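Local atomic coordinates of epoxyqueuosine reductase (Streptococcus thermophilus, PDB entry 5D6S), a protein that belongs to the QueG family of epoxyqueuosine reductases and binds cobalamin and two iron/sulfur clusters. Residues Asp53-Glu58 with Arg81-Leu86; Arg69-Glu74 with Met232-Cys237; Ala220-Cys225 with Arg236-Gln241. All coordinates share one frame; numbering follows the deposited sequence.

Overall arrangement
Following the chain from the N terminus, contact 1 closes first. It ties the start of helix 55-67 to the exit of helix 78-82 over a loop of 22 residues. Contact 2 crosses it, because 69-74 lies within that loop but pairs with 232-237, 158 residues further on. It joins the N-terminal part of the chain to the double-cluster domain. Contact 3 closes a short loop of 10 residues, from 220-225 to 236-241, and shares R236 and C237 with contact 2. The centres of contacts 2 and 3 are about 10 Å apart and both touch one iron/sulfur cluster. Contact 1 lies about 20 Å from contact 2, centre to centre.

Contact 1: Asp53-Glu58 with Arg81-Leu86; sequences DFDYLE and RIYPKL
I82 lays its CG2 methyl against F54, with F54 CB 3.8 Å away. The contact is a junction of two helix ends in the cobalamin-binding part of the protein. The residues just before and at the start of helix 55-67 meet the chain as it leaves helix 78-82. One backbone bond joins them: F54 N donates to I82 O at 2.9 Å. The bond is bent, with an angle of 140° at the hydrogen.

The F54 ring stays near this bond. Its CG stands beside the backbone N and anti to the carbonyl carbon (chi1 -68°). This brings the ring edge to I82 O, which lies in the ring plane near CD1. Further along the same edge, F54 CE1 packs on P84 CG at 4.0 Å, the two side chains crossing at about a right angle. R169 makes a cation-pi contact with F54, and V166 of helix 163-169 also packs on it.

I82 is the apolar centre of the contact. I82 CG2 also meets L57 CB at 4.1 Å. I82 CD1 meets E58 CG, and the two side chains cross at about a right angle. The same CD1 lies over one face of the Y83 ring, offset toward the rim. The E58 carboxylate is turned to R62, with which it forms a salt bridge. L57 and R81 reach the cobalamin, and R81 NH1 hydrogen-bonds to it.

At the outer side, D53 and Y83 run side by side and point the same way. The D53 carboxylate stands at the edge of the tyrosine ring, its plane turned 82° from the ring plane, with D53 OD2 3.8 Å from Y83 CD1.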
loop_
_atom_site.group_PDB
_atom_site.type_symbol
_atom_site.label_atom_id
_atom_site.label_comp_id
_atom_site.label_asym_id
_atom_site.label_seq_id
_atom_site.Cartn_x
_atom_site.Cartn_y
_atom_site.Cartn_z
ATOM N N ASP A 53 22.193 7.292 14.697
ATOM C CA ASP A 53 20.909 7.900 14.522
ATOM C C ASP A 53 20.728 8.512 13.108
ATOM O O ASP A 53 21.619 8.442 12.264
ATOM C CB ASP A 53 20.591 8.853 15.680
ATOM C CG ASP A 53 21.667 9.860 15.941
ATOM O OD1 ASP A 53 21.979 10.639 15.007
ATOM O OD2 ASP A 53 22.146 9.919 17.101
ATOM N N PHE A 54 19.548 9.052 12.839
ATOM C CA PHE A 54 19.197 9.512 11.511
ATOM C C PHE A 54 18.760 10.969 11.548
ATOM O O PHE A 54 17.883 11.360 10.781
ATOM C CB PHE A 54 18.023 8.695 10.943
ATOM C CG PHE A 54 18.332 7.251 10.634
ATOM C CD1 PHE A 54 18.357 6.305 11.643
ATOM C CD2 PHE A 54 18.518 6.837 9.321
ATOM C CE1 PHE A 54 18.629 4.982 11.371
ATOM C CE2 PHE A 54 18.789 5.510 9.033
ATOM C CZ PHE A 54 18.846 4.580 10.055
ATOM N N ASP A 55 19.394 11.798 12.366
ATOM C CA ASP A 55 18.886 13.172 12.529
ATOM C C ASP A 55 18.860 14.013 11.245
ATOM O O ASP A 55 18.234 15.085 11.235
ATOM C CB ASP A 55 19.538 13.962 13.691
ATOM C CG ASP A 55 20.957 13.532 13.991
ATOM O OD1 ASP A 55 21.720 13.245 13.042
ATOM O OD2 ASP A 55 21.292 13.492 15.195
ATOM N N TYR A 56 19.487 13.552 10.159
ATOM C CA TYR A 56 19.283 14.239 8.866
ATOM C C TYR A 56 17.789 14.260 8.448
ATOM O O TYR A 56 17.349 15.193 7.780
ATOM C CB TYR A 56 20.187 13.679 7.760
ATOM C CG TYR A 56 19.785 12.381 7.097
ATOM C CD1 TYR A 56 20.139 11.157 7.642
ATOM C CD2 TYR A 56 19.101 12.382 5.874
ATOM C CE1 TYR A 56 19.802 9.969 7.009
ATOM C CE2 TYR A 56 18.752 11.192 5.229
ATOM C CZ TYR A 56 19.105 9.983 5.799
ATOM O OH TYR A 56 18.753 8.792 5.171
ATOM N N LEU A 57 17.026 13.264 8.918
ATOM C CA LEU A 57 15.575 13.170 8.704
ATOM C C LEU A 57 14.708 14.117 9.568
ATOM O O LEU A 57 13.724 14.673 9.068
ATOM C CB LEU A 57 15.114 11.729 8.911
ATOM C CG LEU A 57 15.769 10.703 7.990
ATOM C CD1 LEU A 57 15.341 9.305 8.362
ATOM C CD2 LEU A 57 15.437 10.971 6.531
ATOM N N GLU A 58 15.082 14.308 10.828
ATOM C CA GLU A 58 14.326 15.182 11.751
ATOM C C GLU A 58 13.616 16.316 11.066
ATOM O O GLU A 58 12.390 16.417 11.105
ATOM C CB GLU A 58 15.236 15.825 12.810
ATOM C CG GLU A 58 15.223 15.153 14.166
ATOM C CD GLU A 58 15.071 16.134 15.321
ATOM O OE1 GLU A 58 14.090 16.907 15.296
ATOM O OE2 GLU A 58 15.893 16.087 16.274
ATOM N N ARG A 81 11.781 7.449 16.063
ATOM C CA ARG A 81 11.928 7.264 14.642
ATOM C C ARG A 81 13.370 7.404 14.137
ATOM O O ARG A 81 13.775 6.730 13.181
ATOM C CB ARG A 81 11.067 8.299 13.951
ATOM C CG ARG A 81 10.406 7.764 12.720
ATOM C CD ARG A 81 8.938 7.483 12.919
ATOM N NE ARG A 81 8.295 7.875 11.682
ATOM C CZ ARG A 81 8.276 7.172 10.553
ATOM N NH1 ARG A 81 7.694 7.696 9.491
ATOM N NH2 ARG A 81 8.791 5.956 10.476
ATOM N N ILE A 82 14.130 8.279 14.790
ATOM C CA ILE A 82 15.503 8.625 14.382
ATOM C C ILE A 82 16.608 8.067 15.303
ATOM O O ILE A 82 17.753 7.946 14.876
ATOM C CB ILE A 82 15.710 10.152 14.278
ATOM C CG1 ILE A 82 14.828 10.890 15.265
ATOM C CG2 ILE A 82 15.394 10.644 12.878
ATOM C CD1 ILE A 82 15.325 12.276 15.565
ATOM N N TYR A 83 16.268 7.715 16.542
ATOM C CA TYR A 83 17.250 7.228 17.511
ATOM C C TYR A 83 17.052 5.744 17.796
ATOM O O TYR A 83 16.317 5.383 18.730
ATOM C CB TYR A 83 17.155 8.034 18.830
ATOM C CG TYR A 83 17.368 9.533 18.677
ATOM C CD1 TYR A 83 18.460 10.032 17.963
ATOM C CD2 TYR A 83 16.490 10.448 19.253
ATOM C CE1 TYR A 83 18.667 11.397 17.806
ATOM C CE2 TYR A 83 16.683 11.814 19.102
ATOM C CZ TYR A 83 17.778 12.289 18.378
ATOM O OH TYR A 83 17.967 13.645 18.204
ATOM N N PRO A 84 17.731 4.870 17.037
ATOM C CA PRO A 84 17.574 3.417 17.186
ATOM C C PRO A 84 17.777 2.864 18.593
ATOM O O PRO A 84 17.226 1.805 18.923
ATOM C CB PRO A 84 18.647 2.844 16.265
ATOM C CG PRO A 84 18.833 3.869 15.240
ATOM C CD PRO A 84 18.637 5.192 15.934
ATOM N N LYS A 85 18.555 3.565 19.410
ATOM C CA LYS A 85 18.830 3.089 20.765
ATOM C C LYS A 85 17.587 3.124 21.650
ATOM O O LYS A 85 17.506 2.386 22.634
ATOM C CB LYS A 85 19.988 3.862 21.405
ATOM C CG LYS A 85 21.351 3.476 20.851
ATOM C CD LYS A 85 22.429 4.477 21.241
ATOM C CE LYS A 85 23.593 4.439 20.257
ATOM N NZ LYS A 85 24.510 5.588 20.484
ATOM N N LEU A 86 16.619 3.967 21.292
ATOM C CA LEU A 86 15.329 3.994 21.994
ATOM C C LEU A 86 14.502 2.724 21.774
ATOM O O LEU A 86 13.652 2.405 22.576
ATOM C CB LEU A 86 14.526 5.223 21.587
ATOM C CG LEU A 86 15.121 6.558 22.038
ATOM C CD1 LEU A 86 14.246 7.733 21.604
ATOM C CD2 LEU A 86 15.294 6.596 23.546
#

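Contact 2: Arg69-Glu74 with Met232-Cys237; sequences RTTGFE and MNARRC. With SF4 (iron/sulfur cluster), chain G.
R69 and N233 bring their backbones together, with R69 CA 4.5 Å from N233 CA. The touching parts, 69-72 and 232-235, run 57° apart. A234 N donates to R69 O at 3.0 Å, the one hydrogen bond between the two backbones. Residues 69-74 form a loop, and 234-236 make a short 3-10 turn.

Two arginines clamp the segments together. R69 grips one carbonyl of the other segment and R235 grips two. R69 NE donates to M232 O at 3.1 Å, nearly straight at 166°. The oxygen lies in the guanidinium plane, but the N-H comes from above the carbonyl plane. R69 NH1 has a salt bridge to E67. From the other segment, R235 folds back at chi2 and chi3 and reaches two carbonyls with one nitrogen. R235 NH1 meets T70 O at 3.0 Å, on a lone pair of that carbonyl. The bond from R235 NH1 to T71 O, at 2.8 Å, is weak. T71 CG2 packs on A234 CB at 3.5 Å.

E74 grips the loop at T71 and G72. Its OE2 accepts from T71 N and T71 OG1, and its OE1 from G72 N. T71 OG1 also accepts from F73 N, an ST turn.

M232 and C237 carry the contact to the iron/sulfur cluster. C237 SG binds the iron FE1 at 2.1 Å, and M232 CE lies 3.6 Å from the sulfide S2. M232, T71, F73 and E74 also touch cobalamin.

The contact sits at the N-terminal end of helix 238-243, where C237 is the N-cap. F240 of that helix packs on T71 and R235. The 69-74 loop itself bridges helices 55-67 and 78-82.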
loop_
_atom_site.group_PDB
_atom_site.type_symbol
_atom_site.label_atom_id
_atom_site.label_comp_id
_atom_site.label_asym_id
_atom_site.label_seq_id
_atom_site.Cartn_x
_atom_site.Cartn_y
_atom_site.Cartn_z
ATOM N N ARG A 69 0.999 16.827 5.775
ATOM C CA ARG A 69 1.218 15.961 4.625
ATOM C C ARG A 69 1.356 14.482 5.049
ATOM O O ARG A 69 1.594 13.587 4.225
ATOM C CB ARG A 69 2.467 16.415 3.840
ATOM C CG ARG A 69 2.401 17.843 3.296
ATOM C CD ARG A 69 3.677 18.291 2.566
ATOM N NE ARG A 69 4.785 17.352 2.756
ATOM C CZ ARG A 69 5.850 17.520 3.538
ATOM N NH1 ARG A 69 6.043 18.624 4.243
ATOM N NH2 ARG A 69 6.737 16.555 3.615
ATOM N N THR A 70 1.166 14.243 6.331
ATOM C CA THR A 70 1.252 12.920 6.920
ATOM C C THR A 70 -0.115 12.178 6.871
ATOM O O THR A 70 -1.175 12.799 6.969
ATOM C CB THR A 70 1.717 13.025 8.379
ATOM O OG1 THR A 70 1.654 11.732 8.978
ATOM C CG2 THR A 70 0.811 13.952 9.209
ATOM N N THR A 71 -0.080 10.848 6.739
ATOM C CA THR A 71 -1.316 10.031 6.640
ATOM C C THR A 71 -1.994 9.747 7.961
ATOM O O THR A 71 -3.209 9.560 7.999
ATOM C CB THR A 71 -1.083 8.626 6.048
ATOM O OG1 THR A 71 -0.181 7.899 6.887
ATOM C CG2 THR A 71 -0.525 8.724 4.695
ATOM N N GLY A 72 -1.203 9.614 9.015
ATOM C CA GLY A 72 -1.689 9.098 10.287
ATOM C C GLY A 72 -1.267 7.670 10.546
ATOM O O GLY A 72 -1.478 7.155 11.631
ATOM N N PHE A 73 -0.673 7.008 9.558
ATOM C CA PHE A 73 -0.246 5.605 9.728
ATOM C C PHE A 73 1.155 5.539 10.273
ATOM O O PHE A 73 1.649 4.469 10.621
ATOM C CB PHE A 73 -0.273 4.839 8.402
ATOM C CG PHE A 73 -1.605 4.812 7.727
ATOM C CD1 PHE A 73 -2.770 5.069 8.415
ATOM C CD2 PHE A 73 -1.691 4.496 6.372
ATOM C CE1 PHE A 73 -3.998 5.023 7.771
ATOM C CE2 PHE A 73 -2.912 4.439 5.726
ATOM C CZ PHE A 73 -4.068 4.704 6.432
ATOM N N GLU A 74 1.809 6.688 10.292
ATOM C CA GLU A 74 3.206 6.758 10.651
ATOM C C GLU A 74 3.316 6.673 12.155
ATOM O O GLU A 74 2.431 7.101 12.897
ATOM C CB GLU A 74 3.823 8.076 10.191
ATOM C CG GLU A 74 3.723 8.329 8.700
ATOM C CD GLU A 74 2.413 8.967 8.277
ATOM O OE1 GLU A 74 1.571 9.266 9.157
ATOM O OE2 GLU A 74 2.216 9.133 7.055
ATOM N N MET A 232 6.457 13.935 -0.152
ATOM C CA MET A 232 5.081 13.709 -0.621
ATOM C C MET A 232 4.020 14.461 0.173
ATOM O O MET A 232 4.179 14.644 1.370
ATOM C CB MET A 232 4.834 12.201 -0.507
ATOM C CG MET A 232 3.417 11.742 -0.707
ATOM S SD MET A 232 3.294 9.990 -0.302
ATOM C CE MET A 232 3.669 9.217 -1.876
ATOM N N ASN A 233 2.946 14.902 -0.483
ATOM C CA ASN A 233 1.681 15.164 0.257
ATOM C C ASN A 233 0.814 13.896 0.343
ATOM O O ASN A 233 0.005 13.651 -0.531
ATOM C CB ASN A 233 0.859 16.275 -0.363
ATOM C CG ASN A 233 -0.348 16.640 0.492
ATOM O OD1 ASN A 233 -1.020 17.637 0.251
ATOM N ND2 ASN A 233 -0.575 15.889 1.540
ATOM N N ALA A 234 1.035 13.067 1.367
ATOM C CA ALA A 234 0.527 11.685 1.376
ATOM C C ALA A 234 -0.996 11.615 1.429
ATOM O O ALA A 234 -1.630 10.667 0.977
ATOM C CB ALA A 234 1.125 10.938 2.554
ATOM N N ARG A 235 -1.539 12.597 2.112
ATOM C CA ARG A 235 -2.905 12.983 2.072
ATOM C C ARG A 235 -3.509 12.914 0.654
ATOM O O ARG A 235 -4.703 12.663 0.533
ATOM C CB ARG A 235 -2.919 14.426 2.548
ATOM C CG ARG A 235 -3.814 14.804 3.707
ATOM C CD ARG A 235 -3.489 14.118 5.013
ATOM N NE ARG A 235 -4.792 13.745 5.546
ATOM C CZ ARG A 235 -5.048 12.768 6.410
ATOM N NH1 ARG A 235 -4.092 12.033 6.943
ATOM N NH2 ARG A 235 -6.297 12.538 6.731
ATOM N N ARG A 236 -2.713 13.136 -0.398
ATOM C CA ARG A 236 -3.198 13.035 -1.802
ATOM C C ARG A 236 -2.668 11.813 -2.557
ATOM O O ARG A 236 -2.896 11.663 -3.738
ATOM C CB ARG A 236 -2.867 14.289 -2.598
ATOM C CG ARG A 236 -3.464 15.560 -2.010
ATOM C CD ARG A 236 -3.123 16.837 -2.787
ATOM N NE ARG A 236 -3.226 16.617 -4.233
ATOM C CZ ARG A 236 -4.364 16.602 -4.917
ATOM N NH1 ARG A 236 -5.550 16.836 -4.314
ATOM N NH2 ARG A 236 -4.328 16.357 -6.210
ATOM N N CYS A 237 -1.957 10.931 -1.884
ATOM C CA CYS A 237 -1.624 9.660 -2.514
ATOM C C CYS A 237 -2.902 8.811 -2.647
ATOM O O CYS A 237 -3.663 8.669 -1.694
ATOM C CB CYS A 237 -0.575 8.855 -1.726
ATOM S SG CYS A 237 0.082 7.487 -2.733
HETATM FE FE1 SF4 G . 0.766 7.778 -4.721
HETATM FE FE2 SF4 G . 0.087 6.867 -7.036
HETATM FE FE3 SF4 G . 2.610 7.092 -6.411
HETATM FE FE4 SF4 G . 1.218 9.201 -6.873
HETATM S S1 SF4 G . 1.662 7.661 -8.205
HETATM S S2 SF4 G . 2.504 8.848 -5.269
HETATM S S3 SF4 G . -0.677 8.541 -6.090
HETATM S S4 SF4 G . 1.165 5.855 -5.503
#

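Contact 3: Ala220-Cys225 with Arg236-Gln241; sequences ACPTSC and RCLSFQ. With SF4 (iron/sulfur cluster), chain G.
R236 reaches across to the carbonyl of T223, inside the type I beta turn from C221 to S224. R236 CB packs on C225 CB at 3.9 Å. CG stands beside the backbone N (chi1 -59°), and the chain runs extended to CD before bending at chi3. That bend turns the guanidinium to the carbonyl, which lies at its edge and in its plane. At the tip, R236 NH2 donates to T223 O at 2.8 Å. The bond is almost straight, 170°, and uses a lone pair of the carbonyl. NH2 has a second partner, E251, in a salt bridge.

T223 answers with its own side chain. T223 OG1 donates to R236 O at 2.7 Å, coming from above the carbonyl plane. Thus two bonds of opposite direction lock the same pair. T223 CG2 turns to L238 CD2 at 3.8 Å, and the other methyl, L238 CD1, meets P222 CG at 3.9 Å. F252 of helix 250-255 packs on T223, R236 and L238.

Beside this pair, two cysteines bind different irons of the cluster. C221 SG binds the iron FE4 at 2.2 Å, and C237 is the ligand from the other segment. C221 SG also accepts from C225 N at 3.4 Å, while S239 N gives C237 SG a weak capping bond. C225 SG lies near the sulfide S2. C263 and C266 also line this cluster. C221 followed by P222, after C211, C214 and C217 at the other cluster, is the Cys-Pro pattern of a double-cluster ferredoxin-type domain.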
loop_
_atom_site.group_PDB
_atom_site.type_symbol
_atom_site.label_atom_id
_atom_site.label_comp_id
_atom_site.label_asym_id
_atom_site.label_seq_id
_atom_site.Cartn_x
_atom_site.Cartn_y
_atom_site.Cartn_z
ATOM N N ALA A 220 3.721 11.318 -13.873
ATOM C CA ALA A 220 2.711 10.264 -13.994
ATOM C C ALA A 220 1.751 10.220 -12.790
ATOM O O ALA A 220 0.606 9.777 -12.936
ATOM C CB ALA A 220 3.383 8.902 -14.203
ATOM N N CYS A 221 2.204 10.657 -11.611
ATOM C CA CYS A 221 1.332 10.654 -10.421
ATOM C C CYS A 221 0.060 11.424 -10.738
ATOM O O CYS A 221 0.140 12.621 -10.987
ATOM C CB CYS A 221 2.003 11.301 -9.213
ATOM S SG CYS A 221 1.029 11.270 -7.674
ATOM N N PRO A 222 -1.105 10.751 -10.686
ATOM C CA PRO A 222 -2.362 11.340 -11.131
ATOM C C PRO A 222 -2.911 12.409 -10.223
ATOM O O PRO A 222 -3.825 13.137 -10.612
ATOM C CB PRO A 222 -3.326 10.155 -11.175
ATOM C CG PRO A 222 -2.567 8.957 -10.683
ATOM C CD PRO A 222 -1.308 9.437 -10.051
ATOM N N THR A 223 -2.346 12.524 -9.037
ATOM C CA THR A 223 -2.719 13.591 -8.121
ATOM C C THR A 223 -1.613 14.632 -7.954
ATOM O O THR A 223 -1.825 15.642 -7.285
ATOM C CB THR A 223 -3.055 13.038 -6.711
ATOM O OG1 THR A 223 -1.921 12.355 -6.166
ATOM C CG2 THR A 223 -4.201 12.076 -6.775
ATOM N N SER A 224 -0.432 14.367 -8.527
ATOM C CA SER A 224 0.755 15.218 -8.328
ATOM C C SER A 224 1.093 15.367 -6.848
ATOM O O SER A 224 1.501 16.438 -6.405
ATOM C CB SER A 224 0.584 16.623 -8.923
ATOM O OG SER A 224 0.338 16.574 -10.307
ATOM N N CYS A 225 0.987 14.284 -6.085
ATOM C CA CYS A 225 1.297 14.364 -4.638
ATOM C C CYS A 225 2.830 14.451 -4.378
ATOM O O CYS A 225 3.270 15.116 -3.426
ATOM C CB CYS A 225 0.676 13.205 -3.834
ATOM S SG CYS A 225 1.316 11.541 -4.217
ATOM N N ARG A 236 -2.713 13.136 -0.398
ATOM C CA ARG A 236 -3.198 13.035 -1.802
ATOM C C ARG A 236 -2.668 11.813 -2.557
ATOM O O ARG A 236 -2.896 11.663 -3.738
ATOM C CB ARG A 236 -2.867 14.289 -2.598
ATOM C CG ARG A 236 -3.464 15.560 -2.010
ATOM C CD ARG A 236 -3.123 16.837 -2.787
ATOM N NE ARG A 236 -3.226 16.617 -4.233
ATOM C CZ ARG A 236 -4.364 16.602 -4.917
ATOM N NH1 ARG A 236 -5.550 16.836 -4.314
ATOM N NH2 ARG A 236 -4.328 16.357 -6.210
ATOM N N CYS A 237 -1.957 10.931 -1.884
ATOM C CA CYS A 237 -1.624 9.660 -2.514
ATOM C C CYS A 237 -2.902 8.811 -2.647
ATOM O O CYS A 237 -3.663 8.669 -1.694
ATOM C CB CYS A 237 -0.575 8.855 -1.726
ATOM S SG CYS A 237 0.082 7.487 -2.733
ATOM N N LEU A 238 -3.116 8.238 -3.819
ATOM C CA LEU A 238 -4.223 7.323 -4.016
ATOM C C LEU A 238 -4.052 6.068 -3.195
ATOM O O LEU A 238 -5.042 5.410 -2.867
ATOM C CB LEU A 238 -4.346 6.942 -5.485
ATOM C CG LEU A 238 -4.705 8.068 -6.463
ATOM C CD1 LEU A 238 -4.863 7.461 -7.842
ATOM C CD2 LEU A 238 -5.960 8.804 -6.063
ATOM N N SER A 239 -2.812 5.693 -2.878
ATOM C CA SER A 239 -2.619 4.509 -2.022
ATOM C C SER A 239 -3.271 4.753 -0.674
ATOM O O SER A 239 -3.883 3.861 -0.071
ATOM C CB SER A 239 -1.149 4.184 -1.826
ATOM O OG SER A 239 -0.996 2.960 -1.106
ATOM N N PHE A 240 -3.156 5.996 -0.213
ATOM C CA PHE A 240 -3.756 6.412 1.036
ATOM C C PHE A 240 -5.247 6.465 0.869
ATOM O O PHE A 240 -5.980 5.961 1.706
ATOM C CB PHE A 240 -3.201 7.776 1.481
ATOM C CG PHE A 240 -3.908 8.363 2.671
ATOM C CD1 PHE A 240 -3.943 7.682 3.880
ATOM C CD2 PHE A 240 -4.586 9.554 2.568
ATOM C CE1 PHE A 240 -4.611 8.216 4.971
ATOM C CE2 PHE A 240 -5.284 10.060 3.636
ATOM C CZ PHE A 240 -5.288 9.412 4.839
ATOM N N GLN A 241 -5.704 7.069 -0.212
ATOM C CA GLN A 241 -7.131 7.283 -0.381
ATOM C C GLN A 241 -7.880 5.953 -0.376
ATOM O O GLN A 241 -8.956 5.837 0.225
ATOM C CB GLN A 241 -7.429 8.049 -1.648
ATOM C CG GLN A 241 -7.130 9.534 -1.564
ATOM C CD GLN A 241 -7.834 10.288 -0.455
ATOM O OE1 GLN A 241 -7.216 11.067 0.225
ATOM N NE2 GLN A 241 -9.132 10.093 -0.297
HETATM FE FE1 SF4 G . 0.766 7.778 -4.721
HETATM FE FE2 SF4 G . 0.087 6.867 -7.036
HETATM FE FE3 SF4 G . 2.610 7.092 -6.411
HETATM FE FE4 SF4 G . 1.218 9.201 -6.873
HETATM S S1 SF4 G . 1.662 7.661 -8.205
HETATM S S2 SF4 G . 2.504 8.848 -5.269
HETATM S S3 SF4 G . -0.677 8.541 -6.090
HETATM S S4 SF4 G . 1.165 5.855 -5.503
#